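Side-chain contacts in synaptonemal complex protein 2 (PDB 5IWZ), which is a major component of the axial and lateral elements of synaptonemal complexes in meiotic prophase and is required for chromosome synapsis and for insertion of SYCP3 into them: residues Asn62-Gln67 against Lys111-Asn116; Val138-Ser143 against Asn148-Ser153; Lys233-Leu238 against Ile255-Phe260; Met343-Val348 against Leu354-Leu359. All blocks are in the same frame, centred on the assembly; numbering follows the deposited sequence.

Interaction 1: Asn62-Gln67 against Lys111-Asn116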
# COMPACT_ATOMS: atom_id res chain seq x y z
N ASN A 62 -8.24 -15.04 15.37
CA ASN A 62 -7.78 -16.36 15.82
C ASN A 62 -8.33 -17.49 14.95
O ASN A 62 -7.65 -18.50 14.73
CB ASN A 62 -8.19 -16.59 17.28
CG ASN A 62 -7.24 -15.92 18.26
OD1 ASN A 62 -6.13 -15.54 17.89
ND2 ASN A 62 -7.67 -15.77 19.52
N LYS A 63 -9.55 -17.33 14.43
CA LYS A 63 -10.13 -18.31 13.53
C LYS A 63 -9.66 -18.16 12.09
O LYS A 63 -9.97 -19.02 11.27
CB LYS A 63 -11.66 -18.22 13.58
CG LYS A 63 -12.27 -18.84 14.85
CD LYS A 63 -13.48 -18.04 15.38
CE LYS A 63 -14.66 -18.13 14.43
NZ LYS A 63 -15.98 -17.63 14.95
N LYS A 64 -8.92 -17.10 11.77
CA LYS A 64 -8.52 -16.81 10.39
C LYS A 64 -9.72 -16.54 9.50
O LYS A 64 -9.68 -16.80 8.29
CB LYS A 64 -7.66 -17.93 9.80
CG LYS A 64 -6.15 -17.73 9.99
CD LYS A 64 -5.65 -18.43 11.24
CE LYS A 64 -4.17 -18.14 11.51
NZ LYS A 64 -3.30 -18.42 10.33
N ASP A 65 -10.81 -16.00 10.06
CA ASP A 65 -11.97 -15.59 9.26
C ASP A 65 -11.68 -14.19 8.70
O ASP A 65 -12.17 -13.17 9.19
CB ASP A 65 -13.25 -15.62 10.08
CG ASP A 65 -13.67 -17.04 10.49
OD1 ASP A 65 -13.25 -18.01 9.83
OD2 ASP A 65 -14.43 -17.19 11.48
N ILE A 66 -10.90 -14.16 7.62
CA ILE A 66 -10.34 -12.90 7.11
C ILE A 66 -11.45 -11.93 6.72
O ILE A 66 -11.47 -10.77 7.17
CB ILE A 66 -9.40 -13.18 5.93
CG1 ILE A 66 -8.34 -14.17 6.36
CG2 ILE A 66 -8.75 -11.88 5.48
CD1 ILE A 66 -7.68 -13.77 7.65
N GLN A 67 -12.35 -12.38 5.83
CA GLN A 67 -13.39 -11.50 5.30
C GLN A 67 -14.38 -11.08 6.38
O GLN A 67 -14.95 -9.98 6.30
CB GLN A 67 -14.11 -12.16 4.09
CG GLN A 67 -15.17 -13.22 4.39
CD GLN A 67 -15.98 -13.63 3.12
OE1 GLN A 67 -16.04 -14.82 2.75
NE2 GLN A 67 -16.61 -12.64 2.48
N LYS A 111 -0.51 -10.60 12.47
CA LYS A 111 0.82 -10.78 11.89
C LYS A 111 1.01 -12.21 11.40
O LYS A 111 1.60 -12.43 10.34
CB LYS A 111 1.89 -10.37 12.89
CG LYS A 111 1.94 -8.84 13.09
CD LYS A 111 2.93 -8.41 14.19
CE LYS A 111 3.43 -6.99 13.92
NZ LYS A 111 4.04 -6.36 15.14
N GLU A 112 0.49 -13.19 12.15
CA GLU A 112 0.55 -14.58 11.69
C GLU A 112 -0.16 -14.75 10.35
O GLU A 112 0.32 -15.46 9.47
CB GLU A 112 -0.06 -15.49 12.76
CG GLU A 112 0.01 -16.97 12.43
CD GLU A 112 -0.49 -17.87 13.57
OE1 GLU A 112 -0.06 -17.65 14.72
OE2 GLU A 112 -1.30 -18.78 13.30
N ILE A 113 -1.31 -14.09 10.19
CA ILE A 113 -2.03 -14.12 8.92
C ILE A 113 -1.23 -13.43 7.83
O ILE A 113 -1.12 -13.94 6.70
CB ILE A 113 -3.42 -13.47 9.10
CG1 ILE A 113 -4.35 -14.39 9.90
CG2 ILE A 113 -4.00 -13.09 7.75
CD1 ILE A 113 -5.56 -13.66 10.50
N ILE A 114 -0.72 -12.24 8.13
CA ILE A 114 0.08 -11.47 7.17
C ILE A 114 1.25 -12.30 6.66
O ILE A 114 1.59 -12.25 5.47
CB ILE A 114 0.55 -10.16 7.82
CG1 ILE A 114 -0.60 -9.17 7.91
CG2 ILE A 114 1.73 -9.56 7.07
CD1 ILE A 114 -0.47 -8.20 9.07
N LEU A 115 1.87 -13.09 7.53
CA LEU A 115 3.02 -13.87 7.10
C LEU A 115 2.61 -15.04 6.21
O LEU A 115 2.93 -15.07 5.02
CB LEU A 115 3.82 -14.35 8.30
CG LEU A 115 4.55 -13.19 8.99
CD1 LEU A 115 5.11 -13.63 10.31
CD2 LEU A 115 5.63 -12.61 8.09
N ASN A 116 1.88 -16.01 6.77
CA ASN A 116 1.58 -17.27 6.09
C ASN A 116 0.72 -17.11 4.84
O ASN A 116 0.19 -18.10 4.33
CB ASN A 116 0.92 -18.24 7.07

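Interaction 2: Val138-Ser143 against Asn148-Ser153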
# COMPACT_ATOMS: atom_id res chain seq x y z
N VAL A 138 -9.50 7.16 9.97
CA VAL A 138 -10.66 7.83 10.57
C VAL A 138 -10.34 8.30 11.99
O VAL A 138 -10.73 9.40 12.41
CB VAL A 138 -11.88 6.88 10.55
CG1 VAL A 138 -12.97 7.36 11.50
CG2 VAL A 138 -12.43 6.72 9.12
N ILE A 139 -9.62 7.47 12.76
CA ILE A 139 -9.22 7.87 14.10
C ILE A 139 -8.18 8.99 14.04
O ILE A 139 -8.19 9.91 14.87
CB ILE A 139 -8.68 6.65 14.87
CG1 ILE A 139 -9.75 5.56 14.96
CG2 ILE A 139 -8.18 7.08 16.25
CD1 ILE A 139 -9.17 4.19 15.22
N TYR A 140 -7.25 8.89 13.10
CA TYR A 140 -6.22 9.92 12.97
C TYR A 140 -6.86 11.28 12.71
O TYR A 140 -6.48 12.27 13.34
CB TYR A 140 -5.27 9.51 11.84
CG TYR A 140 -4.15 10.46 11.48
CD1 TYR A 140 -4.37 11.55 10.64
CD2 TYR A 140 -2.85 10.22 11.90
CE1 TYR A 140 -3.34 12.39 10.28
CE2 TYR A 140 -1.81 11.05 11.54
CZ TYR A 140 -2.07 12.14 10.72
OH TYR A 140 -1.05 12.98 10.36
N ASP A 141 -7.88 11.32 11.85
CA ASP A 141 -8.46 12.59 11.41
C ASP A 141 -9.48 13.17 12.38
O ASP A 141 -9.93 14.30 12.16
CB ASP A 141 -9.14 12.43 10.05
CG ASP A 141 -8.16 12.09 8.95
OD1 ASP A 141 -8.49 11.26 8.08
OD2 ASP A 141 -7.05 12.66 8.95
N ILE A 142 -9.85 12.46 13.45
CA ILE A 142 -10.97 12.92 14.27
C ILE A 142 -10.56 13.84 15.42
O ILE A 142 -11.43 14.49 16.01
CB ILE A 142 -11.75 11.72 14.84
CG1 ILE A 142 -13.16 12.15 15.21
CG2 ILE A 142 -11.02 11.14 16.04
CD1 ILE A 142 -13.83 12.98 14.12
N SER A 143 -9.27 13.92 15.76
CA SER A 143 -8.83 14.77 16.86
C SER A 143 -7.31 14.78 16.90
O SER A 143 -6.65 14.05 16.17
CB SER A 143 -9.37 14.30 18.20
OG SER A 143 -8.74 13.08 18.58
N ASN A 148 -2.18 11.79 17.58
CA ASN A 148 -0.91 11.57 18.27
C ASN A 148 -0.70 10.08 18.57
O ASN A 148 0.41 9.56 18.36
CB ASN A 148 -0.83 12.37 19.56
CG ASN A 148 0.35 11.94 20.42
OD1 ASN A 148 1.50 12.28 20.13
ND2 ASN A 148 0.08 11.13 21.45
N GLN A 149 -1.73 9.40 19.06
CA GLN A 149 -1.55 7.99 19.40
C GLN A 149 -1.33 7.14 18.16
O GLN A 149 -0.53 6.20 18.19
CB GLN A 149 -2.76 7.47 20.20
CG GLN A 149 -2.87 8.08 21.59
CD GLN A 149 -3.93 7.41 22.46
OE1 GLN A 149 -4.20 6.22 22.33
NE2 GLN A 149 -4.56 8.20 23.32
N VAL A 150 -2.02 7.46 17.07
CA VAL A 150 -1.83 6.69 15.84
C VAL A 150 -0.40 6.83 15.35
O VAL A 150 0.27 5.83 15.03
CB VAL A 150 -2.86 7.11 14.77
CG1 VAL A 150 -2.49 6.48 13.44
CG2 VAL A 150 -4.25 6.67 15.17
N LEU A 151 0.11 8.07 15.28
CA LEU A 151 1.49 8.31 14.87
C LEU A 151 2.47 7.55 15.75
O LEU A 151 3.38 6.88 15.26
CB LEU A 151 1.81 9.82 14.93
CG LEU A 151 1.84 10.82 13.77
CD1 LEU A 151 1.89 10.18 12.39
CD2 LEU A 151 0.69 11.82 13.86
N GLU A 152 2.28 7.65 17.07
CA GLU A 152 3.25 7.11 18.02
C GLU A 152 3.30 5.59 17.96
O GLU A 152 4.38 4.99 18.06
CB GLU A 152 2.92 7.57 19.45
CG GLU A 152 3.22 9.03 19.71
CD GLU A 152 4.67 9.35 19.43
OE1 GLU A 152 5.54 8.59 19.92
OE2 GLU A 152 4.94 10.33 18.70
N SER A 153 2.14 4.96 17.82
CA SER A 153 2.05 3.50 17.85
C SER A 153 2.35 2.87 16.50
O SER A 153 3.00 1.82 16.45
CB SER A 153 0.66 3.09 18.32
OG SER A 153 0.40 3.65 19.59

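Interaction 3: Lys233-Leu238 against Ile255-Phe260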
# COMPACT_ATOMS: atom_id res chain seq x y z
N LYS A 233 19.11 18.87 5.82
CA LYS A 233 20.42 19.03 6.45
C LYS A 233 20.87 17.74 7.13
O LYS A 233 22.01 17.28 6.92
CB LYS A 233 20.39 20.20 7.45
CG LYS A 233 21.78 20.74 7.83
CD LYS A 233 21.72 22.19 8.32
CE LYS A 233 21.35 22.29 9.80
NZ LYS A 233 22.40 21.75 10.70
N ARG A 234 19.99 17.12 7.92
CA ARG A 234 20.33 15.88 8.62
C ARG A 234 20.77 14.79 7.64
O ARG A 234 21.72 14.04 7.92
CB ARG A 234 19.14 15.39 9.45
CG ARG A 234 18.85 16.20 10.70
CD ARG A 234 19.99 16.09 11.71
NE ARG A 234 20.15 14.73 12.22
CZ ARG A 234 21.10 14.36 13.07
NH1 ARG A 234 21.99 15.24 13.50
NH2 ARG A 234 21.17 13.10 13.48
N ARG A 235 20.09 14.68 6.50
CA ARG A 235 20.41 13.66 5.52
C ARG A 235 21.83 13.78 4.99
O ARG A 235 22.36 12.81 4.45
CB ARG A 235 19.40 13.70 4.36
CG ARG A 235 17.95 13.49 4.82
CD ARG A 235 17.03 12.97 3.73
NE ARG A 235 16.91 13.89 2.59
CZ ARG A 235 16.05 14.90 2.53
NH1 ARG A 235 15.23 15.15 3.54
NH2 ARG A 235 16.01 15.66 1.44
N GLN A 236 22.47 14.95 5.16
CA GLN A 236 23.86 15.09 4.72
C GLN A 236 24.79 14.20 5.53
O GLN A 236 25.85 13.80 5.04
CB GLN A 236 24.30 16.55 4.81
CG GLN A 236 23.62 17.47 3.81
CD GLN A 236 23.72 16.94 2.39
OE1 GLN A 236 24.82 16.73 1.88
NE2 GLN A 236 22.57 16.69 1.76
N GLU A 237 24.43 13.90 6.78
CA GLU A 237 25.18 12.97 7.61
C GLU A 237 24.59 11.57 7.59
O GLU A 237 25.35 10.59 7.54
CB GLU A 237 25.22 13.46 9.06
CG GLU A 237 25.99 12.53 9.99
CD GLU A 237 26.25 13.13 11.36
OE1 GLU A 237 26.56 12.37 12.30
OE2 GLU A 237 26.15 14.37 11.50
N LEU A 238 23.25 11.47 7.60
CA LEU A 238 22.58 10.18 7.66
C LEU A 238 22.77 9.37 6.38
O LEU A 238 22.74 8.14 6.42
CB LEU A 238 21.09 10.38 7.93
CG LEU A 238 20.84 10.96 9.34
CD1 LEU A 238 19.47 11.63 9.46
CD2 LEU A 238 21.00 9.88 10.39
N ILE A 255 19.12 14.59 -2.94
CA ILE A 255 17.67 14.71 -3.09
C ILE A 255 17.20 15.98 -2.38
O ILE A 255 17.39 16.13 -1.16
CB ILE A 255 16.95 13.47 -2.55
CG1 ILE A 255 17.43 12.21 -3.27
CG2 ILE A 255 15.44 13.64 -2.67
CD1 ILE A 255 16.82 10.94 -2.68
N LYS A 256 16.60 16.89 -3.14
CA LYS A 256 16.06 18.14 -2.62
C LYS A 256 14.57 17.98 -2.39
O LYS A 256 13.85 17.48 -3.27
CB LYS A 256 16.33 19.29 -3.60
CG LYS A 256 17.77 19.38 -4.09
CD LYS A 256 17.97 20.50 -5.12
CE LYS A 256 17.17 20.23 -6.40
NZ LYS A 256 17.72 19.10 -7.20
N ASP A 257 14.10 18.39 -1.21
CA ASP A 257 12.68 18.26 -0.89
C ASP A 257 11.81 18.96 -1.93
O ASP A 257 10.72 18.48 -2.27
CB ASP A 257 12.39 18.81 0.51
CG ASP A 257 12.93 17.93 1.65
OD1 ASP A 257 13.75 17.02 1.39
OD2 ASP A 257 12.53 18.15 2.82
N CYS A 258 12.28 20.09 -2.47
CA CYS A 258 11.43 20.93 -3.31
C CYS A 258 11.24 20.38 -4.72
O CYS A 258 10.29 20.79 -5.40
CB CYS A 258 12.00 22.35 -3.37
SG CYS A 258 13.61 22.49 -4.14
N GLU A 259 12.11 19.48 -5.18
CA GLU A 259 11.91 18.76 -6.43
C GLU A 259 11.87 17.25 -6.17
O GLU A 259 12.46 16.46 -6.92
CB GLU A 259 12.99 19.10 -7.44
CG GLU A 259 13.16 20.59 -7.68
CD GLU A 259 14.09 20.88 -8.83
OE1 GLU A 259 13.75 21.77 -9.65
OE2 GLU A 259 15.15 20.22 -8.93
N PHE A 260 11.16 16.84 -5.12
CA PHE A 260 11.33 15.48 -4.60
C PHE A 260 11.01 14.44 -5.67
O PHE A 260 11.82 13.52 -5.90
CB PHE A 260 10.45 15.24 -3.37
CG PHE A 260 10.52 13.82 -2.89
CD1 PHE A 260 11.55 13.42 -2.05
CD2 PHE A 260 9.60 12.88 -3.33
CE1 PHE A 260 11.64 12.12 -1.64
CE2 PHE A 260 9.69 11.58 -2.93
CZ PHE A 260 10.71 11.19 -2.09

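Interaction 4: Met343-Val348 against Leu354-Leu359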
# COMPACT_ATOMS: atom_id res chain seq x y z
N MET A 343 0.21 -14.37 -21.43
CA MET A 343 1.52 -14.66 -22.01
C MET A 343 2.04 -13.38 -22.66
O MET A 343 1.33 -12.38 -22.77
CB MET A 343 1.50 -15.83 -23.02
CG MET A 343 0.75 -15.65 -24.32
SD MET A 343 0.85 -17.14 -25.40
CE MET A 343 0.03 -18.37 -24.38
N TYR A 344 3.30 -13.42 -23.07
CA TYR A 344 3.91 -12.29 -23.74
C TYR A 344 4.83 -12.77 -24.85
O TYR A 344 5.27 -13.92 -24.86
CB TYR A 344 4.69 -11.40 -22.77
CG TYR A 344 5.97 -11.98 -22.23
CD1 TYR A 344 7.20 -11.78 -22.89
CD2 TYR A 344 5.98 -12.68 -21.04
CE1 TYR A 344 8.38 -12.29 -22.37
CE2 TYR A 344 7.15 -13.19 -20.51
CZ TYR A 344 8.35 -13.00 -21.17
OH TYR A 344 9.51 -13.53 -20.62
N ASN A 345 5.14 -11.86 -25.76
CA ASN A 345 6.20 -12.13 -26.72
C ASN A 345 6.99 -10.85 -26.98
O ASN A 345 6.54 -9.75 -26.67
CB ASN A 345 5.65 -12.72 -28.03
CG ASN A 345 4.92 -11.71 -28.87
OD1 ASN A 345 5.53 -11.02 -29.70
ND2 ASN A 345 3.61 -11.63 -28.69
N ILE A 346 8.18 -11.03 -27.54
CA ILE A 346 9.10 -9.95 -27.86
C ILE A 346 9.55 -10.15 -29.30
O ILE A 346 9.93 -11.26 -29.69
CB ILE A 346 10.31 -9.94 -26.90
CG1 ILE A 346 9.85 -9.73 -25.47
CG2 ILE A 346 11.37 -8.87 -27.33
CD1 ILE A 346 10.92 -9.99 -24.42
N GLU A 347 9.46 -9.09 -30.10
CA GLU A 347 9.79 -9.13 -31.52
C GLU A 347 10.57 -7.87 -31.88
O GLU A 347 10.32 -6.80 -31.31
CB GLU A 347 8.53 -9.23 -32.41
CG GLU A 347 7.40 -8.28 -32.01
CD GLU A 347 6.12 -8.44 -32.85
OE1 GLU A 347 6.15 -8.09 -34.06
OE2 GLU A 347 5.09 -8.90 -32.30
N VAL A 348 11.49 -8.01 -32.83
CA VAL A 348 12.28 -6.89 -33.33
C VAL A 348 11.79 -6.55 -34.73
O VAL A 348 11.80 -7.41 -35.63
CB VAL A 348 13.79 -7.22 -33.35
CG1 VAL A 348 14.58 -5.99 -33.77
CG2 VAL A 348 14.24 -7.67 -31.98
N LEU A 354 9.58 -4.80 -29.54
CA LEU A 354 8.19 -4.74 -29.10
C LEU A 354 7.94 -5.82 -28.06
O LEU A 354 8.09 -7.01 -28.35
CB LEU A 354 7.24 -4.92 -30.28
CG LEU A 354 5.75 -4.86 -29.93
CD1 LEU A 354 5.46 -3.59 -29.17
CD2 LEU A 354 4.88 -4.96 -31.20
N LEU A 355 7.59 -5.40 -26.85
CA LEU A 355 7.11 -6.30 -25.81
C LEU A 355 5.59 -6.22 -25.83
O LEU A 355 5.02 -5.16 -25.53
CB LEU A 355 7.66 -5.90 -24.44
CG LEU A 355 7.02 -6.60 -23.23
CD1 LEU A 355 7.32 -8.10 -23.24
CD2 LEU A 355 7.54 -5.95 -21.93
N THR A 356 4.94 -7.33 -26.19
CA THR A 356 3.49 -7.44 -26.21
C THR A 356 3.04 -8.33 -25.07
O THR A 356 3.40 -9.51 -25.04
CB THR A 356 3.00 -8.02 -27.54
OG1 THR A 356 3.48 -7.19 -28.60
CG2 THR A 356 1.46 -8.04 -27.59
N LEU A 357 2.26 -7.77 -24.13
CA LEU A 357 1.70 -8.51 -23.00
C LEU A 357 0.23 -8.77 -23.26
O LEU A 357 -0.55 -7.83 -23.38
CB LEU A 357 1.82 -7.74 -21.68
CG LEU A 357 3.15 -7.29 -21.07
CD1 LEU A 357 2.86 -6.46 -19.79
CD2 LEU A 357 4.02 -8.50 -20.76
N THR A 358 -0.15 -10.04 -23.34
CA THR A 358 -1.55 -10.42 -23.40
C THR A 358 -2.03 -10.62 -21.97
O THR A 358 -1.50 -11.47 -21.25
CB THR A 358 -1.74 -11.70 -24.22
OG1 THR A 358 -1.29 -11.47 -25.56
CG2 THR A 358 -3.21 -12.13 -24.27
N LEU A 359 -3.01 -9.82 -21.55
CA LEU A 359 -3.54 -9.92 -20.19
C LEU A 359 -4.71 -10.90 -20.11
O LEU A 359 -5.43 -11.11 -21.09
CB LEU A 359 -3.99 -8.55 -19.70
CG LEU A 359 -2.96 -7.43 -19.82
CD1 LEU A 359 -3.58 -6.15 -19.29
CD2 LEU A 359 -1.68 -7.76 -19.06

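Interaction 1: Asn62-Gln67 against Lys111-Asn116
Ile113 meets Ile66 tip to tip. The CD1 methyls of Ile66 and Ile113 are 3.6 Å apart, and CD1 of Ile66 also lies 3.7 Å from CG2 of Ile113. On Ile113, CG1 stands anti to the carbonyl carbon (chi1 -73°), and its extended end carries CD1 across to the other segment. The aliphatic part of Lys64 slides past Ile113 in the opposite direction, with CG of Lys64 3.8 Å from CG1 of Ile113. The Lys64 chain bends at chi2 and again at chi4. Its end crosses Glu112 at about a right angle, and NZ of Lys64 forms a salt bridge of 3.6 Å with OE2 of Glu112. Both segments belong to the armadillo-repeat-like helical domain. Here the turn after helix 49-63 and the start of helix 66-79 pack on the short helix 111-115. Lys64 ends the first of these helices in a Schellman motif, with positive phi (63°). With an alanine in place of Ile113, the Ile66 methyl and the Lys64 chain would probably lose their apolar partner, and a gap would open against the helix. Helix 123-141 backs the contact: Ala124 and Met128 touch Ile66, and Val125 touches Ile113.

Interaction 2: Val138-Ser143 against Asn148-Ser153
Tyr140 reaches across to Leu151 and Val150 with one side of its ring. CE2 of Tyr140 lies 3.5 Å from CD2 of Leu151, which approaches obliquely. The other Leu151 methyl, CD1, sits at the ring edge in plane, 3.9 Å from CE2 of Tyr140. Leu151 therefore meets the same ring carbon with both branches. Its torsions are unusual for leucine, with chi1 -100° and chi2 -16°, both far from staggered values. The tyrosine ring swings out because CG is anti to the backbone N (chi1 177°). This brings the end of the ring close to Leu151, although the first bond of the side chain does not head for the other segment.

Val150 points toward the other segment and divides its two methyls between two partners. CG1 lies at the ring edge, 4.1 Å from CD2 of Tyr140, and the two side chains cross at about a right angle. CG2 of Val150 is 4.1 Å from CG2 of Ile139. The methyl CG2 of Ile139 is the branch anti to the backbone N, while CG1 leads elsewhere. Met182 of helix 169-185 touches Val150 and Leu151, and its carbonyl takes a weak hydrogen bond from the Tyr140 hydroxyl. Ile139 also packs on Leu99 and Met103 of helix 99-108.

The chain turns around Ile142 and Ser143, at the end of the first segment. Ser143 is the N-cap of the second helix, and its OG accepts from Gly146 N. The result is a helical hairpin of helices 123-141 and 144-163, closed at its turn by apolar side chains, within the armadillo-repeat-like domain.

Interaction 3: Lys233-Leu238 against Ile255-Phe260
Arg235 and Ile255 bring the backbones of helix 232-242 and the loop before helix 260-274 nearest each other, with CA atoms 9.1 Å apart. The Arg235 side chain spans this distance. Its guanidinium binds one carboxylate oxygen and one backbone carbonyl.

The shortest bond runs from NH2 of Arg235 to OD1 of Asp257, at 2.6 Å. It is part of a salt bridge. NH1 of Arg235 adds a weak, bent hydrogen bond of 3.2 Å to the same OD1 of Asp257. Both donors thus converge on one oxygen, and the guanidinium and carboxylate planes are only 16° apart. NH2 of Arg235 also donates to the carbonyl O of Ile255 at 3.0 Å. This oxygen lies in the guanidinium plane, but the donor stands 40° above the carbonyl plane. The bend at chi3 (-62°) turns the guanidinium so that its edge meets both acceptors.

Other bonds help to position the site. Asp257 N is bound by Glu232 OE2 at the start of the helix. NH1 of Arg235 makes a further weak bond to the Thr230 carbonyl. Cys227 of helix 216-229 touches the arginine, while Val223 of that helix touches Ile255.

A methionine in place of Arg235 would probably leave the Asp257 carboxylate without its counter-charge and the Ile255 carbonyl without this donor.

The loop enters a short 3-10 segment at Asp257 and Cys258. Here a buried arginine ties a helix to the connection between two later helices, 246-253 and 260-274, in the helical part of the chain.

Interaction 4: Met343-Val348 against Leu354-Leu359
Thr358 N donates to Met343 O at 2.8 Å, and Leu354 N to Glu347 O at the same length. The second bond is almost straight, with 179° at the hydrogen. They belong to the first and last of the three hydrogen-bonded pairs of these segments. In the middle pair, Asn345 N gives to Thr356 O and Thr356 N to Asn345 O. Glu347 N returns a bond to Leu354 O, while the return bond from Met343 N to Thr358 O is weak. Thr356 O also receives a CA-H contact from Tyr344, at 3.1 Å from its CA.

One face carries Tyr344, Ile346, Leu355 and Leu357. CD1 of Leu355 is 3.7 Å from both CD1 of Tyr344 and CG1 of Ile346. CB of Tyr344 is 3.6 Å from CD2 of Leu357. The tyrosine CG sits between the backbone N and the carbonyl carbon (chi1 71°), and the ring end leads away from the second strand. There it meets Thr387 and Lys388 of helix 383-390, while Ile346 lies on Ile383 and Thr384 of that helix.

On the other face, Glu347 and Leu354 lie side by side and point the same way. CG of Glu347 is 3.8 Å from CB of Leu354. Asn345 lies alongside Thr356 in the same manner.

Within this chain strand 341-349 is outermost in its sheet, though Tyr344 makes backbone bonds to Leu394 and His396, and strand 352-359 pairs on with 372-378. The two strands, at 167° between their directions, form an antiparallel beta hairpin of the Spt16M-like domain, its more apolar face against helix 383-390.

Interactions 1 and 2 lie in the armadillo-repeat-like domain and both involve helix 123-141. It backs interaction 1 near its start and supplies one side of interaction 2 at its end. Interaction 2 is buried and wholly apolar across its segments. Interaction 1 is partly buried and adds an exposed salt bridge. Interaction 3 is again mostly buried, but its chemistry is polar, with one arginine joining helix to loop. Interaction 4 belongs to the Spt16M-like domain and depends chiefly on backbone bonds between strands, with apolar side chains on one face. None of the four touch. The centres of interactions 2 and 4 are about 46 Å apart.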